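Local coordinates for conserved hypothetical protein MTH1747 (Methanothermobacter thermautotrophicus, PDB 1I36) that is of unknown function but binds NADP and resembles 3-hydroxyacid dehydrogenases in structure, so it may be a dehydrogenase of that kind, at residues 9-12 against 13-17; 187-190 against 191-195. The protein carries 1 engineered substitution. One frame throughout, in Å; residues are numbered along the deposited sequence.

Interaction 1 of 2, residues 9-12 against 13-17; sequences GEVA and QTLAS. With NAP (NADP nicotinamide-adenine-dinucleotide phosphate), chain C.
The carbonyl oxygen of Glu10 is gripped three times. Thr14 gives it both the backbone N-H and the hydroxyl, OG1 lying 2.8 Å from Glu10 O, and the two donors come in from opposite faces of the carbonyl plane. A water is the third donor, and it also donates to Gln13 OE1, 3.0 Å away, an oxygen that Arg40 binds as well. Thr14 can double its bond because OG1 stands beside its own backbone N (chi1 -57°), which puts it within reach of the carbonyl one turn earlier. Gly9, the N-cap residue, accepts from Gln13 N through its O at 2.9 Å. One residue further on, Val11 CG1 and Leu15 CD1 lie side by side at 3.9 Å. The amides of the first turn serve the cofactor: Glu10 N reaches NADP O2A at 3.0 Å, and Val11 N reaches O2N of the other phosphate at 2.8 Å, both nearly straight. Gly9 CA comes within 3.1 Å of NADP O5B, leaving no place for a side chain. The extended Glu10 chain carries OE1 to a weak bond with the nicotinamide amide, while OE2 pairs with Arg117. Two N-H groups at a helix start, one per phosphate, should steady the pyrophosphate charge, as in Rossmann folds.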
ATOM      1  N   GLY A   9      -7.892 -23.425 -24.442  1.00 20.65           N
ATOM      2  CA  GLY A   9      -6.929 -23.724 -23.408  1.00 22.21           C
ATOM      3  C   GLY A   9      -7.582 -23.757 -22.049  1.00 22.00           C
ATOM      4  O   GLY A   9      -8.755 -24.098 -21.945  1.00 19.96           O
ATOM      5  N   GLU A  10      -6.829 -23.381 -21.020  1.00 23.05           N
ATOM      6  CA  GLU A  10      -7.321 -23.414 -19.650  1.00 25.22           C
ATOM      7  C   GLU A  10      -8.534 -22.531 -19.382  1.00 25.09           C
ATOM      8  O   GLU A  10      -9.468 -22.955 -18.702  1.00 23.17           O
ATOM      9  CB  GLU A  10      -6.207 -23.068 -18.659  1.00 27.31           C
ATOM     10  CG  GLU A  10      -6.699 -23.071 -17.221  1.00 33.12           C
ATOM     11  CD  GLU A  10      -5.580 -23.087 -16.189  1.00 38.56           C
ATOM     12  OE1 GLU A  10      -4.608 -22.322 -16.326  1.00 39.87           O
ATOM     13  OE2 GLU A  10      -5.690 -23.867 -15.219  1.00 43.04           O
ATOM     14  N   VAL A  11      -8.484 -21.283 -19.840  1.00 21.79           N
ATOM     15  CA  VAL A  11      -9.620 -20.370 -19.649  1.00 19.41           C
ATOM     16  C   VAL A  11     -10.871 -20.880 -20.357  1.00 19.23           C
ATOM     17  O   VAL A  11     -11.922 -21.034 -19.736  1.00 19.72           O
ATOM     18  CB  VAL A  11      -9.287 -18.977 -20.162  1.00 17.95           C
ATOM     19  CG1 VAL A  11     -10.540 -18.095 -20.177  1.00 17.51           C
ATOM     20  CG2 VAL A  11      -8.204 -18.391 -19.271  1.00 19.42           C
ATOM     21  N   ALA A  12     -10.749 -21.159 -21.653  1.00 21.05           N
ATOM     22  CA  ALA A  12     -11.873 -21.647 -22.446  1.00 21.27           C
ATOM     23  C   ALA A  12     -12.482 -22.922 -21.852  1.00 21.70           C
ATOM     24  O   ALA A  12     -13.704 -23.060 -21.780  1.00 20.34           O
ATOM     25  CB  ALA A  12     -11.421 -21.913 -23.899  1.00 22.93           C
ATOM     26  N   GLN A  13     -11.630 -23.862 -21.447  1.00 22.29           N
ATOM     27  CA  GLN A  13     -12.124 -25.115 -20.862  1.00 23.94           C
ATOM     28  C   GLN A  13     -12.976 -24.848 -19.629  1.00 22.41           C
ATOM     29  O   GLN A  13     -14.064 -25.384 -19.491  1.00 24.20           O
ATOM     30  CB  GLN A  13     -10.972 -26.034 -20.469  1.00 22.52           C
ATOM     31  CG  GLN A  13     -11.435 -27.371 -19.829  1.00 28.43           C
ATOM     32  CD  GLN A  13     -10.279 -28.311 -19.441  1.00 34.41           C
ATOM     33  OE1 GLN A  13      -9.119 -27.889 -19.340  1.00 35.88           O
ATOM     34  NE2 GLN A  13     -10.608 -29.585 -19.176  1.00 37.79           N
ATOM     35  N   THR A  14     -12.438 -24.049 -18.717  1.00 24.76           N
ATOM     36  CA  THR A  14     -13.116 -23.706 -17.478  1.00 23.36           C
ATOM     37  C   THR A  14     -14.494 -23.091 -17.720  1.00 23.52           C
ATOM     38  O   THR A  14     -15.489 -23.556 -17.158  1.00 23.74           O
ATOM     39  CB  THR A  14     -12.237 -22.753 -16.653  1.00 27.18           C
ATOM     40  OG1 THR A  14     -10.975 -23.381 -16.416  1.00 29.98           O
ATOM     41  CG2 THR A  14     -12.878 -22.424 -15.335  1.00 26.56           C
ATOM     42  N   LEU A  15     -14.546 -22.046 -18.549  1.00 20.58           N
ATOM     43  CA  LEU A  15     -15.801 -21.363 -18.877  1.00 20.29           C
ATOM     44  C   LEU A  15     -16.734 -22.238 -19.700  1.00 21.31           C
ATOM     45  O   LEU A  15     -17.924 -22.281 -19.428  1.00 22.40           O
ATOM     46  CB  LEU A  15     -15.517 -20.069 -19.672  1.00 18.85           C
ATOM     47  CG  LEU A  15     -14.641 -19.027 -18.957  1.00 16.04           C
ATOM     48  CD1 LEU A  15     -14.390 -17.811 -19.859  1.00 19.59           C
ATOM     49  CD2 LEU A  15     -15.313 -18.609 -17.666  1.00 17.99           C
ATOM     50  N   ALA A  16     -16.213 -22.910 -20.725  1.00 20.34           N
ATOM     51  CA  ALA A  16     -17.050 -23.766 -21.557  1.00 18.04           C
ATOM     52  C   ALA A  16     -17.709 -24.884 -20.740  1.00 21.16           C
ATOM     53  O   ALA A  16     -18.889 -25.169 -20.909  1.00 23.25           O
ATOM     54  CB  ALA A  16     -16.247 -24.352 -22.698  1.00 18.58           C
ATOM     55  N   SER A  17     -16.946 -25.477 -19.829  1.00 23.52           N
ATOM     56  CA  SER A  17     -17.424 -26.549 -18.979  1.00 25.38           C
ATOM     57  C   SER A  17     -18.617 -26.082 -18.112  1.00 26.83           C
ATOM     58  O   SER A  17     -19.628 -26.806 -17.979  1.00 27.85           O
ATOM     59  CB  SER A  17     -16.253 -27.029 -18.113  1.00 28.33           C
ATOM     60  OG  SER A  17     -16.613 -28.113 -17.303  1.00 35.33           O
TER
HETATM   61  PA  NAP C1350      -3.563 -21.784 -22.860  1.00 29.01           P
HETATM   62  O1A NAP C1350      -2.438 -20.928 -23.191  1.00 30.67           O
HETATM   63  O2A NAP C1350      -4.123 -22.333 -21.643  1.00 26.74           O
HETATM   64  O5B NAP C1350      -4.739 -21.697 -24.043  1.00 26.77           O
HETATM   65  C5B NAP C1350      -4.762 -20.828 -25.321  1.00 26.59           C
HETATM   66  C4B NAP C1350      -5.128 -21.880 -26.260  1.00 31.01           C
HETATM   67  O4B NAP C1350      -5.237 -20.907 -27.549  1.00 29.38           O
HETATM   68  C3B NAP C1350      -4.397 -22.564 -26.989  1.00 33.10           C
HETATM   69  O3B NAP C1350      -5.193 -23.560 -26.503  1.00 32.72           O
HETATM   70  C2B NAP C1350      -4.022 -22.818 -28.396  1.00 29.18           C
HETATM   71  O2B NAP C1350      -4.136 -23.785 -29.194  1.00 29.84           O
HETATM   72  C1B NAP C1350      -4.786 -21.681 -28.720  1.00 29.40           C
HETATM   73  N9A NAP C1350      -4.119 -20.837 -29.732  1.00 29.95           N
HETATM   74  C8A NAP C1350      -2.846 -20.304 -29.959  1.00 29.59           C
HETATM   75  N7A NAP C1350      -2.787 -19.656 -31.101  1.00 33.26           N
HETATM   76  C5A NAP C1350      -4.050 -19.749 -31.654  1.00 31.73           C
HETATM   77  C6A NAP C1350      -4.626 -19.263 -32.873  1.00 34.19           C
HETATM   78  N6A NAP C1350      -3.916 -18.561 -33.759  1.00 36.47           N
HETATM   79  N1A NAP C1350      -5.962 -19.544 -33.123  1.00 35.71           N
HETATM   80  C2A NAP C1350      -6.701 -20.266 -32.233  1.00 33.62           C
HETATM   81  N3A NAP C1350      -6.226 -20.760 -31.072  1.00 32.93           N
HETATM   82  C4A NAP C1350      -4.879 -20.456 -30.837  1.00 32.04           C
HETATM   83  O3  NAP C1350      -4.009 -20.282 -22.286  1.00 25.12           O
HETATM   84  PN  NAP C1350      -5.117 -19.733 -21.120  1.00 24.55           P
HETATM   85  O1N NAP C1350      -4.502 -19.906 -19.761  1.00 22.76           O
HETATM   86  O2N NAP C1350      -6.335 -20.481 -21.449  1.00 21.10           O
HETATM   87  O5D NAP C1350      -5.467 -18.202 -21.319  1.00 25.47           O
HETATM   88  C5D NAP C1350      -6.112 -17.720 -22.525  1.00 25.55           C
HETATM   89  C4D NAP C1350      -6.078 -16.203 -22.506  1.00 21.70           C
HETATM   90  O4D NAP C1350      -6.653 -15.558 -21.330  1.00 23.77           O
HETATM   91  C3D NAP C1350      -4.657 -15.592 -22.606  1.00 24.37           C
HETATM   92  O3D NAP C1350      -4.543 -14.404 -23.453  1.00 22.99           O
HETATM   93  C2D NAP C1350      -4.261 -15.275 -21.203  1.00 22.70           C
HETATM   94  O2D NAP C1350      -3.300 -14.264 -21.108  1.00 21.42           O
HETATM   95  C1D NAP C1350      -5.623 -14.923 -20.565  1.00 23.93           C
HETATM   96  N1N NAP C1350      -5.690 -15.152 -19.112  1.00 26.91           N
HETATM   97  C2N NAP C1350      -5.482 -16.435 -18.589  1.00 31.01           C
HETATM   98  C3N NAP C1350      -5.581 -16.551 -17.161  1.00 31.01           C
HETATM   99  C7N NAP C1350      -5.393 -17.824 -16.484  1.00 35.19           C
HETATM  100  O7N NAP C1350      -5.491 -17.909 -15.246  1.00 41.16           O
HETATM  101  N7N NAP C1350      -5.111 -18.963 -17.168  1.00 32.67           N
HETATM  102  C4N NAP C1350      -5.876 -15.405 -16.390  1.00 30.86           C
HETATM  103  C5N NAP C1350      -6.070 -14.175 -16.921  1.00 30.93           C
HETATM  104  C6N NAP C1350      -5.980 -14.049 -18.282  1.00 29.24           C
HETATM  105  P2B NAP C1350      -2.771 -24.734 -29.240  1.00 30.68           P
HETATM  106  O1X NAP C1350      -2.655 -25.523 -27.966  1.00 31.35           O
HETATM  107  O2X NAP C1350      -3.088 -25.535 -30.391  1.00 26.78           O
HETATM  108  O3X NAP C1350      -1.651 -23.822 -29.343  1.00 33.56           O
HETATM  109  O   HOH W   1      -9.080 -25.628 -17.445  1.00 61.78           O

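Interaction 2 of 2, residues 187-190 against 191-195; sequences EDVL and EMLEY
With CG beside its own backbone N (chi1 -71°) and the rest of the chain extended, Glu191 lies back along the preceding turn, its CG 3.4 Å from Glu187 O. Leu193 takes the same first torsion, which sets CD1 next to Val189 CG1 at 3.9 Å; the two apolar side chains run side by side and point the same way. Four successive backbone bonds hold the turn, from Glu191 N to Glu187 O through to Glu194 N to Leu190 O. On the acidic side, a water donates to Asp188 OD1 at 2.9 Å and to Glu191 OE2 at 2.8 Å and so joins two carboxylates. Glu187 OE1 comes within 4.5 Å of Glu191 OE2, a like-charge approach that nearby arginines should offset: Glu187 pairs with Arg202, whereas Asp188 and Glu191 both form salt bridges with Arg148 of the second subunit. Met192, bent at its second and third torsions, also packs on that arginine of the second subunit. Within its own subunit, Val189 packs on Ala180 and Leu190 on Leu177, both of helix 154-182. What emerges is an amphipathic alpha-helix with i to i+4 side-chain pairing, placed at the subunit interface of the all-helical C-terminal part.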
ATOM      1  N   GLU A 187       8.847  -7.570  13.676  1.00 24.36           N
ATOM      2  CA  GLU A 187       7.575  -7.817  14.360  1.00 25.09           C
ATOM      3  C   GLU A 187       6.983  -6.530  14.904  1.00 25.72           C
ATOM      4  O   GLU A 187       5.761  -6.300  14.826  1.00 25.97           O
ATOM      5  CB  GLU A 187       7.759  -8.802  15.514  1.00 30.56           C
ATOM      6  CG  GLU A 187       7.824 -10.248  15.085  1.00 36.48           C
ATOM      7  CD  GLU A 187       6.592 -10.688  14.290  1.00 39.18           C
ATOM      8  OE1 GLU A 187       5.474 -10.183  14.556  1.00 37.99           O
ATOM      9  OE2 GLU A 187       6.756 -11.549  13.399  1.00 41.64           O
ATOM     10  N   ASP A 188       7.849  -5.665  15.441  1.00 22.93           N
ATOM     11  CA  ASP A 188       7.371  -4.394  15.991  1.00 19.75           C
ATOM     12  C   ASP A 188       6.769  -3.561  14.863  1.00 18.79           C
ATOM     13  O   ASP A 188       5.712  -2.962  15.011  1.00 19.10           O
ATOM     14  CB  ASP A 188       8.518  -3.620  16.671  1.00 20.32           C
ATOM     15  CG  ASP A 188       9.034  -4.312  17.927  1.00 24.16           C
ATOM     16  OD1 ASP A 188       8.223  -4.776  18.742  1.00 23.28           O
ATOM     17  OD2 ASP A 188      10.256  -4.383  18.106  1.00 30.89           O
ATOM     18  N   VAL A 189       7.466  -3.493  13.734  1.00 19.19           N
ATOM     19  CA  VAL A 189       6.924  -2.727  12.627  1.00 19.63           C
ATOM     20  C   VAL A 189       5.591  -3.341  12.189  1.00 19.15           C
ATOM     21  O   VAL A 189       4.608  -2.627  12.009  1.00 20.71           O
ATOM     22  CB  VAL A 189       7.909  -2.647  11.463  1.00 21.08           C
ATOM     23  CG1 VAL A 189       7.252  -1.923  10.258  1.00 21.28           C
ATOM     24  CG2 VAL A 189       9.170  -1.857  11.928  1.00 23.31           C
ATOM     25  N   LEU A 190       5.537  -4.664  12.057  1.00 20.57           N
ATOM     26  CA  LEU A 190       4.277  -5.309  11.655  1.00 21.96           C
ATOM     27  C   LEU A 190       3.131  -4.999  12.609  1.00 22.04           C
ATOM     28  O   LEU A 190       2.021  -4.665  12.182  1.00 23.06           O
ATOM     29  CB  LEU A 190       4.465  -6.816  11.551  1.00 24.14           C
ATOM     30  CG  LEU A 190       5.162  -7.232  10.272  1.00 24.72           C
ATOM     31  CD1 LEU A 190       5.708  -8.660  10.370  1.00 26.82           C
ATOM     32  CD2 LEU A 190       4.134  -7.101   9.140  1.00 26.13           C
ATOM     33  N   GLU A 191       3.404  -5.047  13.913  1.00 25.09           N
ATOM     34  CA  GLU A 191       2.354  -4.746  14.893  1.00 24.65           C
ATOM     35  C   GLU A 191       1.947  -3.300  14.859  1.00 23.92           C
ATOM     36  O   GLU A 191       0.769  -2.971  15.077  1.00 23.56           O
ATOM     37  CB  GLU A 191       2.786  -5.113  16.309  1.00 29.57           C
ATOM     38  CG  GLU A 191       2.874  -6.616  16.560  1.00 34.82           C
ATOM     39  CD  GLU A 191       3.305  -6.931  17.989  1.00 39.98           C
ATOM     40  OE1 GLU A 191       2.875  -6.189  18.903  1.00 41.22           O
ATOM     41  OE2 GLU A 191       4.070  -7.903  18.188  1.00 40.53           O
ATOM     42  N   MET A 192       2.907  -2.413  14.603  1.00 24.98           N
ATOM     43  CA  MET A 192       2.571  -0.995  14.541  1.00 24.69           C
ATOM     44  C   MET A 192       1.727  -0.758  13.310  1.00 23.27           C
ATOM     45  O   MET A 192       0.794   0.024  13.360  1.00 22.56           O
ATOM     46  CB  MET A 192       3.813  -0.091  14.557  1.00 25.52           C
ATOM     47  CG  MET A 192       4.430   0.065  15.952  1.00 29.65           C
ATOM     48  SD  MET A 192       3.238   0.395  17.321  1.00 35.54           S
ATOM     49  CE  MET A 192       3.196  -1.158  17.992  1.00 31.05           C
ATOM     50  N   LEU A 193       2.032  -1.448  12.211  1.00 27.59           N
ATOM     51  CA  LEU A 193       1.220  -1.301  10.986  1.00 29.14           C
ATOM     52  C   LEU A 193      -0.227  -1.791  11.166  1.00 33.53           C
ATOM     53  O   LEU A 193      -1.165  -1.166  10.678  1.00 33.87           O
ATOM     54  CB  LEU A 193       1.871  -2.008   9.804  1.00 28.65           C
ATOM     55  CG  LEU A 193       3.090  -1.297   9.210  1.00 26.66           C
ATOM     56  CD1 LEU A 193       3.832  -2.246   8.314  1.00 28.77           C
ATOM     57  CD2 LEU A 193       2.676  -0.032   8.464  1.00 28.60           C
ATOM     58  N   GLU A 194      -0.440  -2.890  11.875  1.00 37.47           N
ATOM     59  CA  GLU A 194      -1.824  -3.300  12.056  1.00 43.46           C
ATOM     60  C   GLU A 194      -2.507  -2.395  13.066  1.00 45.76           C
ATOM     61  O   GLU A 194      -3.710  -2.198  13.020  1.00 45.77           O
ATOM     62  CB  GLU A 194      -1.944  -4.776  12.429  1.00 46.91           C
ATOM     63  CG  GLU A 194      -1.328  -5.207  13.728  1.00 49.97           C
ATOM     64  CD  GLU A 194      -1.546  -6.695  13.987  1.00 52.76           C
ATOM     65  OE1 GLU A 194      -2.506  -7.264  13.407  1.00 51.39           O
ATOM     66  OE2 GLU A 194      -0.760  -7.286  14.772  1.00 53.10           O
ATOM     67  N   TYR A 195      -1.710  -1.779  13.929  1.00 49.57           N
ATOM     68  CA  TYR A 195      -2.222  -0.865  14.937  1.00 52.93           C
ATOM     69  C   TYR A 195      -2.669   0.428  14.256  1.00 55.39           C
ATOM     70  O   TYR A 195      -3.255   1.289  14.902  1.00 55.73           O
ATOM     71  CB  TYR A 195      -1.136  -0.591  15.987  1.00 53.70           C
ATOM     72  CG  TYR A 195      -1.588   0.246  17.160  1.00 56.05           C
ATOM     73  CD1 TYR A 195      -2.346  -0.314  18.189  1.00 56.79           C
ATOM     74  CD2 TYR A 195      -1.280   1.612  17.228  1.00 57.23           C
ATOM     75  CE1 TYR A 195      -2.785   0.461  19.252  1.00 57.95           C
ATOM     76  CE2 TYR A 195      -1.718   2.397  18.289  1.00 57.66           C
ATOM     77  CZ  TYR A 195      -2.468   1.811  19.296  1.00 57.84           C
ATOM     78  OH  TYR A 195      -2.900   2.568  20.353  1.00 59.69           O
TER
HETATM   79  O   HOH W   2       6.718  -7.207  18.645  1.00 65.40           O

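Interactions 1 and 2 apply the same i to i+4 helical geometry to different ends. Their centres are 42 Å apart, on opposite sides of the chain's centre, and the nearest atoms remain about 31 Å from each other, so neither touches the other. Interaction 1 opens the first helix of the beta-alpha-beta unit formed with strands 2-6 and 25-28 and meets the NADP directly; Arg33, Ser34, Thr37 and Asn88 also hydrogen-bond the cofactor. Residues 187-195 lie away from the annotated sites, among C-terminal helices, where Asp188 and Glu191 bind the second subunit, while Glu187 pairs within its own chain. Polar groups thus serve cofactor binding in one helix and dimer contacts in the other.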